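PDB 2FA1: probable transcriptional regulator phnF from Escherichia coli, which probably acts as a GntR/HutC-family transcriptional regulator in an operon for alkylphosphonate uptake and C-P lyase, the present chain being its C-terminal effector-binding domain. Local coordinates for residues 101-106 / 127-132; 66-71 / 144-149; 6-11 / 151-156. One frame throughout, in Å; residues are numbered along the deposited sequence.

Interaction 1: residues 101-106 / 127-132; sequences SQTRIS and LCVRTL
Arg104 and Arg130 sit opposite each other as a hydrogen-bonded pair and send their side chains out on the same face of the sheet. The Arg104 chain is extended from CG to NE. Arg130 instead bends at chi3 (-75°), and its NH2 comes 3.5 Å from Arg104 CD. The two guanidinium planes are 42° apart. Both groups are held by Glu155 of the second subunit, Arg104 through NH1 and Arg130 through NH2, so one carboxylate probably balances the two charges. Water 1 lies in the plane of the Arg130 guanidinium at its edge. It accepts from Arg130 NE (3.2 Å) and also binds Ser106 OG (2.9 Å). These are neighbouring antiparallel strands of the UTRA domain sheet, with 98-109 at its edge within the chain. A classic beta bulge interrupts the regular pairing where Ser101 and Gln102 both face Leu132. Leu132 O takes a bond from Ser101 N (2.7 Å) and a weak one from Gln102 N. The Gln102 and Leu132 side chains run side by side, with NE2 3.4 Å from CD1. On the other face Thr103 CG2, anti to its own N, meets Val129 CG1 at 3.8 Å. Ile105 CG2 lies 4.3 Å from Val129 CG2.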
loop_
_atom_site.group_PDB
_atom_site.type_symbol
_atom_site.label_atom_id
_atom_site.label_comp_id
_atom_site.label_asym_id
_atom_site.label_seq_id
_atom_site.Cartn_x
_atom_site.Cartn_y
_atom_site.Cartn_z
ATOM N N SER A 101 -8.081 10.703 -6.172
ATOM C CA SER A 101 -7.165 11.792 -5.892
ATOM C C SER A 101 -6.110 11.420 -4.892
ATOM O O SER A 101 -4.928 11.832 -5.019
ATOM C CB SER A 101 -7.836 13.082 -5.423
ATOM O OG SER A 101 -8.441 12.980 -4.167
ATOM N N GLN A 102 -6.527 10.696 -3.861
ATOM C CA GLN A 102 -5.581 10.451 -2.778
ATOM C C GLN A 102 -5.821 9.031 -2.293
ATOM O O GLN A 102 -6.943 8.531 -2.357
ATOM C CB GLN A 102 -5.944 11.382 -1.610
ATOM C CG GLN A 102 -5.771 12.844 -1.891
ATOM C CD GLN A 102 -5.829 13.658 -0.612
ATOM O OE1 GLN A 102 -5.067 14.621 -0.444
ATOM N NE2 GLN A 102 -6.700 13.258 0.325
ATOM N N THR A 103 -4.728 8.375 -1.831
ATOM C CA THR A 103 -4.802 7.005 -1.268
ATOM C C THR A 103 -3.992 7.065 0.030
ATOM O O THR A 103 -2.920 7.742 0.059
ATOM C CB THR A 103 -4.204 5.940 -2.204
ATOM O OG1 THR A 103 -4.833 5.965 -3.500
ATOM C CG2 THR A 103 -4.381 4.503 -1.605
ATOM N N ARG A 104 -4.505 6.416 1.103
ATOM C CA ARG A 104 -3.693 6.240 2.330
ATOM C C ARG A 104 -3.693 4.736 2.628
ATOM O O ARG A 104 -4.775 4.158 2.667
ATOM C CB ARG A 104 -4.221 6.986 3.476
ATOM C CG ARG A 104 -3.950 8.518 3.334
ATOM C CD ARG A 104 -4.251 9.198 4.722
ATOM N NE ARG A 104 -3.557 10.464 4.742
ATOM C CZ ARG A 104 -2.460 10.755 5.461
ATOM N NH1 ARG A 104 -1.883 9.895 6.311
ATOM N NH2 ARG A 104 -1.951 11.967 5.316
ATOM N N ILE A 105 -2.522 4.127 2.875
ATOM C CA ILE A 105 -2.450 2.701 3.162
ATOM C C ILE A 105 -1.842 2.518 4.558
ATOM O O ILE A 105 -0.796 3.086 4.872
ATOM C CB ILE A 105 -1.562 2.021 2.140
ATOM C CG1 ILE A 105 -2.184 2.308 0.774
ATOM C CG2 ILE A 105 -1.571 0.446 2.363
ATOM C CD1 ILE A 105 -1.235 1.975 -0.249
ATOM N N SER A 106 -2.582 1.831 5.430
ATOM C CA SER A 106 -1.990 1.500 6.732
ATOM C C SER A 106 -2.189 0.029 7.068
ATOM O O SER A 106 -2.902 -0.673 6.391
ATOM C CB SER A 106 -2.693 2.323 7.793
ATOM O OG SER A 106 -4.093 2.091 7.813
ATOM N N LEU A 127 -4.906 -4.932 6.260
ATOM C CA LEU A 127 -4.435 -3.787 5.461
ATOM C C LEU A 127 -5.633 -2.871 5.361
ATOM O O LEU A 127 -6.789 -3.345 5.093
ATOM C CB LEU A 127 -4.038 -4.212 4.051
ATOM C CG LEU A 127 -2.612 -4.756 3.918
ATOM C CD1 LEU A 127 -2.345 -5.738 2.694
ATOM C CD2 LEU A 127 -1.647 -3.576 3.973
ATOM N N CYS A 128 -5.429 -1.570 5.601
ATOM C CA CYS A 128 -6.511 -0.637 5.508
ATOM C C CYS A 128 -6.180 0.357 4.386
ATOM O O CYS A 128 -5.097 0.979 4.432
ATOM C CB CYS A 128 -6.682 0.065 6.808
ATOM S SG CYS A 128 -7.857 1.505 6.762
ATOM N N VAL A 129 -7.047 0.446 3.357
ATOM C CA VAL A 129 -6.743 1.305 2.187
ATOM C C VAL A 129 -7.885 2.321 2.136
ATOM O O VAL A 129 -9.091 1.946 2.047
ATOM C CB VAL A 129 -6.622 0.561 0.843
ATOM C CG1 VAL A 129 -6.357 1.548 -0.256
ATOM C CG2 VAL A 129 -5.470 -0.441 0.890
ATOM N N ARG A 130 -7.536 3.604 2.158
ATOM C CA ARG A 130 -8.616 4.635 2.263
ATOM C C ARG A 130 -8.383 5.531 1.074
ATOM O O ARG A 130 -7.214 5.889 0.728
ATOM C CB ARG A 130 -8.518 5.462 3.534
ATOM C CG ARG A 130 -8.715 4.632 4.853
ATOM C CD ARG A 130 -8.877 5.451 6.048
ATOM N NE ARG A 130 -7.605 6.006 6.445
ATOM C CZ ARG A 130 -7.381 7.280 6.788
ATOM N NH1 ARG A 130 -8.345 8.178 6.824
ATOM N NH2 ARG A 130 -6.152 7.634 7.173
ATOM N N THR A 131 -9.460 5.807 0.334
ATOM C CA THR A 131 -9.284 6.534 -0.925
ATOM C C THR A 131 -10.322 7.634 -1.073
ATOM O O THR A 131 -11.398 7.484 -0.634
ATOM C CB THR A 131 -9.332 5.599 -2.153
ATOM O OG1 THR A 131 -10.643 5.078 -2.379
ATOM C CG2 THR A 131 -8.426 4.333 -2.014
ATOM N N LEU A 132 -9.954 8.759 -1.705
ATOM C CA LEU A 132 -10.861 9.828 -2.112
ATOM C C LEU A 132 -10.906 9.833 -3.632
ATOM O O LEU A 132 -9.840 9.773 -4.346
ATOM C CB LEU A 132 -10.303 11.204 -1.681
ATOM C CG LEU A 132 -10.635 11.505 -0.247
ATOM C CD1 LEU A 132 -10.054 12.907 0.047
ATOM C CD2 LEU A 132 -12.145 11.498 0.010
HETATM O O HOH W 1 -5.166 3.954 5.854
#

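Interaction 2: residues 66-71 / 144-149; sequences DHYFAD and YSVSLT
Tyr68 and Tyr144 reach the same face with different first torsions. Tyr68 CG stands beside its backbone N (chi1 -67°), whereas Tyr144 CG is turned beside its carbonyl carbon (chi1 170°). The two side chains then run side by side, and their CD2 atoms meet at 3.8 Å. They belong to neighbouring antiparallel strands, 60-69 and 143-150, in the middle of the six-stranded UTRA domain sheet. Asp66 pairs with Val146 and Tyr68 with Tyr144, each through two backbone hydrogen bonds. Tyr144 O also lies at the edge of the Tyr68 ring, near its plane, 3.4 Å from CD2. Val146 CG2 comes to that edge too, 4.3 Å from Tyr68 CE2. Helix 34-40 packs over this face, and His50 stacks on the Tyr68 ring. On the reverse face His67 ND1 lies 4.0 Å from Ser145 CB. The imidazole is held at both nitrogens, by Glu143 at ND1 and Thr53 at NE2, which fixes the turn of the ring. Asp66 OD1 is bound by His50 and Arg52. The other carboxylate oxygen, OD2, accepts a hydrogen bond from water 2 at 2.7 Å, and the same water donates to Val146 O at 2.9 Å.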
loop_
_atom_site.group_PDB
_atom_site.type_symbol
_atom_site.label_atom_id
_atom_site.label_comp_id
_atom_site.label_asym_id
_atom_site.label_seq_id
_atom_site.Cartn_x
_atom_site.Cartn_y
_atom_site.Cartn_z
ATOM N N ASP A 66 -16.293 0.035 3.011
ATOM C CA ASP A 66 -17.354 0.979 3.308
ATOM C C ASP A 66 -17.209 2.104 2.325
ATOM O O ASP A 66 -16.125 2.677 2.269
ATOM C CB ASP A 66 -17.249 1.434 4.747
ATOM C CG ASP A 66 -17.782 0.348 5.694
ATOM O OD1 ASP A 66 -18.977 0.044 5.679
ATOM O OD2 ASP A 66 -16.973 -0.227 6.434
ATOM N N HIS A 67 -18.237 2.400 1.557
ATOM C CA HIS A 67 -18.135 3.459 0.515
ATOM C C HIS A 67 -19.159 4.570 0.936
ATOM O O HIS A 67 -20.299 4.264 1.238
ATOM C CB HIS A 67 -18.728 2.927 -0.767
ATOM C CG HIS A 67 -18.047 1.718 -1.282
ATOM N ND1 HIS A 67 -17.066 1.753 -2.247
ATOM C CD2 HIS A 67 -18.320 0.426 -1.044
ATOM C CE1 HIS A 67 -16.697 0.499 -2.518
ATOM N NE2 HIS A 67 -17.445 -0.322 -1.813
ATOM N N TYR A 68 -18.744 5.853 0.881
ATOM C CA TYR A 68 -19.623 6.888 1.462
ATOM C C TYR A 68 -19.660 7.945 0.316
ATOM O O TYR A 68 -18.570 8.384 -0.209
ATOM C CB TYR A 68 -18.940 7.553 2.632
ATOM C CG TYR A 68 -18.746 6.616 3.803
ATOM C CD1 TYR A 68 -19.773 6.332 4.647
ATOM C CD2 TYR A 68 -17.484 6.019 4.014
ATOM C CE1 TYR A 68 -19.588 5.469 5.714
ATOM C CE2 TYR A 68 -17.290 5.134 5.137
ATOM C CZ TYR A 68 -18.359 4.880 5.948
ATOM O OH TYR A 68 -18.174 3.984 7.032
ATOM N N PHE A 69 -20.864 8.218 -0.184
ATOM C CA PHE A 69 -21.018 9.162 -1.312
ATOM C C PHE A 69 -21.693 10.433 -0.821
ATOM O O PHE A 69 -22.643 10.358 -0.086
ATOM C CB PHE A 69 -21.909 8.549 -2.402
ATOM C CG PHE A 69 -21.335 7.322 -3.017
ATOM C CD1 PHE A 69 -20.604 7.465 -4.221
ATOM C CD2 PHE A 69 -21.472 6.080 -2.419
ATOM C CE1 PHE A 69 -20.044 6.307 -4.826
ATOM C CE2 PHE A 69 -20.930 4.926 -3.021
ATOM C CZ PHE A 69 -20.196 5.024 -4.168
ATOM N N ALA A 70 -21.215 11.586 -1.255
ATOM C CA ALA A 70 -21.849 12.882 -0.805
ATOM C C ALA A 70 -23.091 13.275 -1.593
ATOM O O ALA A 70 -23.883 14.056 -1.060
ATOM C CB ALA A 70 -20.806 14.085 -0.972
ATOM N N ASP A 71 -23.219 12.813 -2.862
ATOM C CA ASP A 71 -24.299 13.297 -3.700
ATOM C C ASP A 71 -25.524 12.443 -3.528
ATOM O O ASP A 71 -25.593 11.308 -4.098
ATOM C CB ASP A 71 -23.839 13.326 -5.134
ATOM C CG ASP A 71 -24.850 14.004 -6.051
ATOM O OD1 ASP A 71 -26.049 14.081 -5.671
ATOM O OD2 ASP A 71 -24.417 14.405 -7.172
ATOM N N TYR A 144 -15.718 8.546 -0.599
ATOM C CA TYR A 144 -14.615 8.204 0.325
ATOM C C TYR A 144 -14.833 6.699 0.578
ATOM O O TYR A 144 -15.973 6.337 0.955
ATOM C CB TYR A 144 -14.880 8.923 1.612
ATOM C CG TYR A 144 -14.005 8.538 2.779
ATOM C CD1 TYR A 144 -12.611 8.402 2.576
ATOM C CD2 TYR A 144 -14.538 8.340 4.031
ATOM C CE1 TYR A 144 -11.711 8.125 3.728
ATOM C CE2 TYR A 144 -13.658 8.018 5.149
ATOM C CZ TYR A 144 -12.288 7.923 4.959
ATOM O OH TYR A 144 -11.409 7.641 6.017
ATOM N N SER A 145 -13.746 5.908 0.453
ATOM C CA SER A 145 -13.959 4.469 0.724
ATOM C C SER A 145 -12.885 4.002 1.669
ATOM O O SER A 145 -11.743 4.483 1.617
ATOM C CB SER A 145 -13.947 3.667 -0.540
ATOM O OG SER A 145 -12.683 3.526 -1.077
ATOM N N VAL A 146 -13.233 3.024 2.502
ATOM C CA VAL A 146 -12.274 2.500 3.445
ATOM C C VAL A 146 -12.362 0.981 3.298
ATOM O O VAL A 146 -13.430 0.422 3.621
ATOM C CB VAL A 146 -12.725 2.834 4.871
ATOM C CG1 VAL A 146 -11.681 2.259 5.997
ATOM C CG2 VAL A 146 -13.025 4.377 5.054
ATOM N N SER A 147 -11.273 0.385 2.832
ATOM C CA SER A 147 -11.196 -1.059 2.586
ATOM C C SER A 147 -10.444 -1.674 3.748
ATOM O O SER A 147 -9.385 -1.160 4.158
ATOM C CB SER A 147 -10.319 -1.242 1.327
ATOM O OG SER A 147 -10.267 -2.574 0.963
ATOM N N LEU A 148 -10.908 -2.819 4.242
ATOM C CA LEU A 148 -10.160 -3.557 5.288
ATOM C C LEU A 148 -10.041 -4.977 4.740
ATOM O O LEU A 148 -11.039 -5.584 4.350
ATOM C CB LEU A 148 -10.952 -3.626 6.622
ATOM C CG LEU A 148 -11.243 -2.270 7.250
ATOM C CD1 LEU A 148 -12.109 -2.641 8.416
ATOM C CD2 LEU A 148 -9.944 -1.752 7.657
ATOM N N THR A 149 -8.783 -5.411 4.532
ATOM C CA THR A 149 -8.489 -6.687 3.916
ATOM C C THR A 149 -7.587 -7.530 4.763
ATOM O O THR A 149 -6.570 -7.092 5.237
ATOM C CB THR A 149 -7.706 -6.573 2.609
ATOM O OG1 THR A 149 -6.554 -5.700 2.790
ATOM C CG2 THR A 149 -8.514 -6.059 1.448
HETATM O O HOH W 2 -14.294 -0.418 6.284
#

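Interaction 3: residues 6-11 / 151-156; sequences QARFSQ and ADMIEF
Strands 9-11 and 154-156 run parallel, their short axes 33° apart and 4.6 Å from each other at closest approach, with Phe9 level with Ile154 and Gln11 with Phe156. Glu155 is gripped through its backbone on one side: its N donates to Phe9 O, and its O accepts from Gln11 N. Its side chain leaves on the face of Ser10. CG lies anti to the backbone N (chi1 162°) and the chain continues extended, which carries the carboxylate to Gln6. There OE1 accepts from Gln6 N at 2.9 Å, met from above the carboxylate plane, and OE2 lies 3.6 Å from Gln6 CG. Arg104 and Arg130 of the second subunit form salt bridges to the same carboxylate. Within the chain this two-stranded parallel sheet joins the N-terminal arm to the C-terminal strand. It is also part of the dimer interface: Phe156 pairs in antiparallel fashion with a strand of the second subunit. Ala7 CB rests over the backbone of strand 154-156, 3.6 Å from Glu155 N. Met153 CE comes to the edge of the Phe9 ring in one of two conformers, a doubtful approach. Phe9 CB touches Ile154 CG1 at 3.9 Å. In one of its two conformers, the extended Gln11 side chain crosses Ile154, with OE1 3.7 Å from CD1 and hydrogen-bonded by Arg55. There Gln11 NE2 lies 3.8 Å from Phe156 CE1, the amide and ring planes 52° apart.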
loop_
_atom_site.group_PDB
_atom_site.type_symbol
_atom_site.label_atom_id
_atom_site.label_comp_id
_atom_site.label_asym_id
_atom_site.label_seq_id
_atom_site.Cartn_x
_atom_site.Cartn_y
_atom_site.Cartn_z
ATOM N N GLN A 6 3.342 -12.569 -1.822
ATOM C CA GLN A 6 3.465 -12.870 -0.395
ATOM C C GLN A 6 2.132 -13.309 0.205
ATOM O O GLN A 6 2.028 -13.529 1.423
ATOM C CB GLN A 6 3.899 -11.623 0.420
ATOM C CG GLN A 6 5.293 -11.119 0.137
ATOM C CD GLN A 6 6.001 -10.602 1.380
ATOM O OE1 GLN A 6 7.233 -10.743 1.505
ATOM N NE2 GLN A 6 5.234 -9.977 2.308
ATOM N N ALA A 7 1.114 -13.357 -0.643
ATOM C CA ALA A 7 -0.225 -13.684 -0.198
ATOM C C ALA A 7 -0.929 -14.495 -1.264
ATOM O O ALA A 7 -0.576 -14.454 -2.452
ATOM C CB ALA A 7 -1.023 -12.404 0.181
ATOM N N ARG A 8 -1.929 -15.238 -0.804
ATOM C CA ARG A 8 -2.786 -16.078 -1.634
ATOM C C ARG A 8 -3.331 -15.325 -2.815
ATOM O O ARG A 8 -3.204 -15.815 -3.942
ATOM C CB ARG A 8 -3.922 -16.669 -0.765
ATOM C CG ARG A 8 -4.939 -17.552 -1.468
ATOM C CD ARG A 8 -4.451 -18.988 -1.710
ATOM N NE ARG A 8 -4.950 -19.402 -3.016
ATOM C CZ ARG A 8 -6.138 -19.948 -3.234
ATOM N NH1 ARG A 8 -6.954 -20.285 -2.236
ATOM N NH2 ARG A 8 -6.485 -20.220 -4.477
ATOM N N PHE A 9 -3.917 -14.132 -2.604
ATOM C CA PHE A 9 -4.575 -13.368 -3.696
ATOM C C PHE A 9 -3.877 -12.021 -3.938
ATOM O O PHE A 9 -3.387 -11.460 -2.988
ATOM C CB PHE A 9 -6.024 -13.088 -3.309
ATOM C CG PHE A 9 -6.852 -14.346 -3.139
ATOM C CD1 PHE A 9 -7.159 -14.805 -1.871
ATOM C CD2 PHE A 9 -7.242 -15.087 -4.254
ATOM C CE1 PHE A 9 -7.863 -16.017 -1.667
ATOM C CE2 PHE A 9 -7.991 -16.290 -4.068
ATOM C CZ PHE A 9 -8.311 -16.718 -2.805
ATOM N N SER A 10 -3.883 -11.489 -5.175
ATOM C CA SER A 10 -3.322 -10.119 -5.483
ATOM C C SER A 10 -4.425 -9.206 -5.941
ATOM O O SER A 10 -5.288 -9.626 -6.732
ATOM C CB SER A 10 -2.259 -10.131 -6.610
ATOM O OG SER A 10 -1.122 -10.901 -6.256
ATOM N N GLN A 11 -4.499 -7.975 -5.424
ATOM C CA GLN A 11 -5.486 -6.986 -5.898
ATOM C C GLN A 11 -4.747 -5.728 -6.352
ATOM O O GLN A 11 -3.879 -5.230 -5.657
ATOM C CB GLN A 11 -6.581 -6.612 -4.842
ATOM C CG GLN A 11 -7.797 -7.647 -4.622
ATOM C CD GLN A 11 -8.744 -7.336 -3.400
ATOM O OE1 GLN A 11 -9.838 -7.933 -3.264
ATOM N NE2 GLN A 11 -8.337 -6.387 -2.535
ATOM N N ALA A 151 -4.719 -9.335 5.827
ATOM C CA ALA A 151 -3.402 -9.287 5.264
ATOM C C ALA A 151 -2.780 -10.663 5.092
ATOM O O ALA A 151 -1.795 -10.796 4.343
ATOM C CB ALA A 151 -2.529 -8.416 6.143
ATOM N N ASP A 152 -3.349 -11.689 5.760
ATOM C CA ASP A 152 -2.874 -13.025 5.470
ATOM C C ASP A 152 -3.342 -13.618 4.133
ATOM O O ASP A 152 -2.873 -14.725 3.779
ATOM C CB ASP A 152 -3.125 -13.978 6.652
ATOM C CG ASP A 152 -4.592 -14.198 6.954
ATOM O OD1 ASP A 152 -5.404 -13.411 6.473
ATOM O OD2 ASP A 152 -4.962 -15.128 7.731
ATOM N N MET A 153 -4.189 -12.913 3.377
ATOM C CA MET A 153 -4.819 -13.448 2.176
ATOM C C MET A 153 -4.721 -12.537 0.936
ATOM O O MET A 153 -4.911 -12.938 -0.227
ATOM C CB MET A 153 -6.289 -13.767 2.496
ATOM C CG MET A 153 -6.459 -14.835 3.550
ATOM S SD MET A 153 -6.072 -16.471 2.879
ATOM C CE MET A 153 -7.040 -16.310 1.432
ATOM N N ILE A 154 -4.433 -11.274 1.160
ATOM C CA ILE A 154 -4.351 -10.355 -0.012
ATOM C C ILE A 154 -3.152 -9.432 0.065
ATOM O O ILE A 154 -2.902 -8.894 1.162
ATOM C CB ILE A 154 -5.647 -9.517 -0.138
ATOM C CG1 ILE A 154 -6.858 -10.315 -0.671
ATOM C CG2 ILE A 154 -5.443 -8.352 -1.150
ATOM C CD1 ILE A 154 -8.217 -9.603 -0.411
ATOM N N GLU A 155 -2.410 -9.311 -1.070
ATOM C CA GLU A 155 -1.336 -8.326 -1.258
ATOM C C GLU A 155 -1.766 -7.375 -2.387
ATOM O O GLU A 155 -2.514 -7.765 -3.309
ATOM C CB GLU A 155 -0.026 -9.101 -1.563
ATOM C CG GLU A 155 1.100 -8.266 -2.209
ATOM C CD GLU A 155 2.413 -9.040 -2.288
ATOM O OE1 GLU A 155 2.416 -10.072 -2.996
ATOM O OE2 GLU A 155 3.458 -8.634 -1.683
ATOM N N PHE A 156 -1.367 -6.117 -2.300
ATOM C CA PHE A 156 -1.735 -5.139 -3.324
ATOM C C PHE A 156 -0.617 -4.974 -4.290
ATOM O O PHE A 156 0.537 -5.000 -3.900
ATOM C CB PHE A 156 -2.061 -3.782 -2.720
ATOM C CG PHE A 156 -3.410 -3.757 -1.991
ATOM C CD1 PHE A 156 -4.566 -3.574 -2.718
ATOM C CD2 PHE A 156 -3.468 -3.863 -0.591
ATOM C CE1 PHE A 156 -5.849 -3.607 -2.038
ATOM C CE2 PHE A 156 -4.699 -3.883 0.089
ATOM C CZ PHE A 156 -5.875 -3.725 -0.636
HETATM O O HOH W 3 0.727 -12.422 4.081
#

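In the fold
Interactions 1 and 2 lie in one six-stranded antiparallel sheet, their centres about 10 Å apart. Strands 125-135 and 143-150 join them directly, with probable bonds such as Val129 O to Ser147 N (2.8 Å). Interaction 3 belongs to the small parallel sheet, its centre about 16 Å from that of interaction 1 and 20 Å from that of interaction 2. Phe156 packs against Leu127, Val129 and Thr149, bringing the two sheets together. Along the chain the contacts are nested: interaction 3 encloses interaction 2, which encloses interaction 1. Interactions 1 and 3 both reach the second subunit, so the edge strand and both terminal segments contribute to the dimer, together with residues such as Arg130.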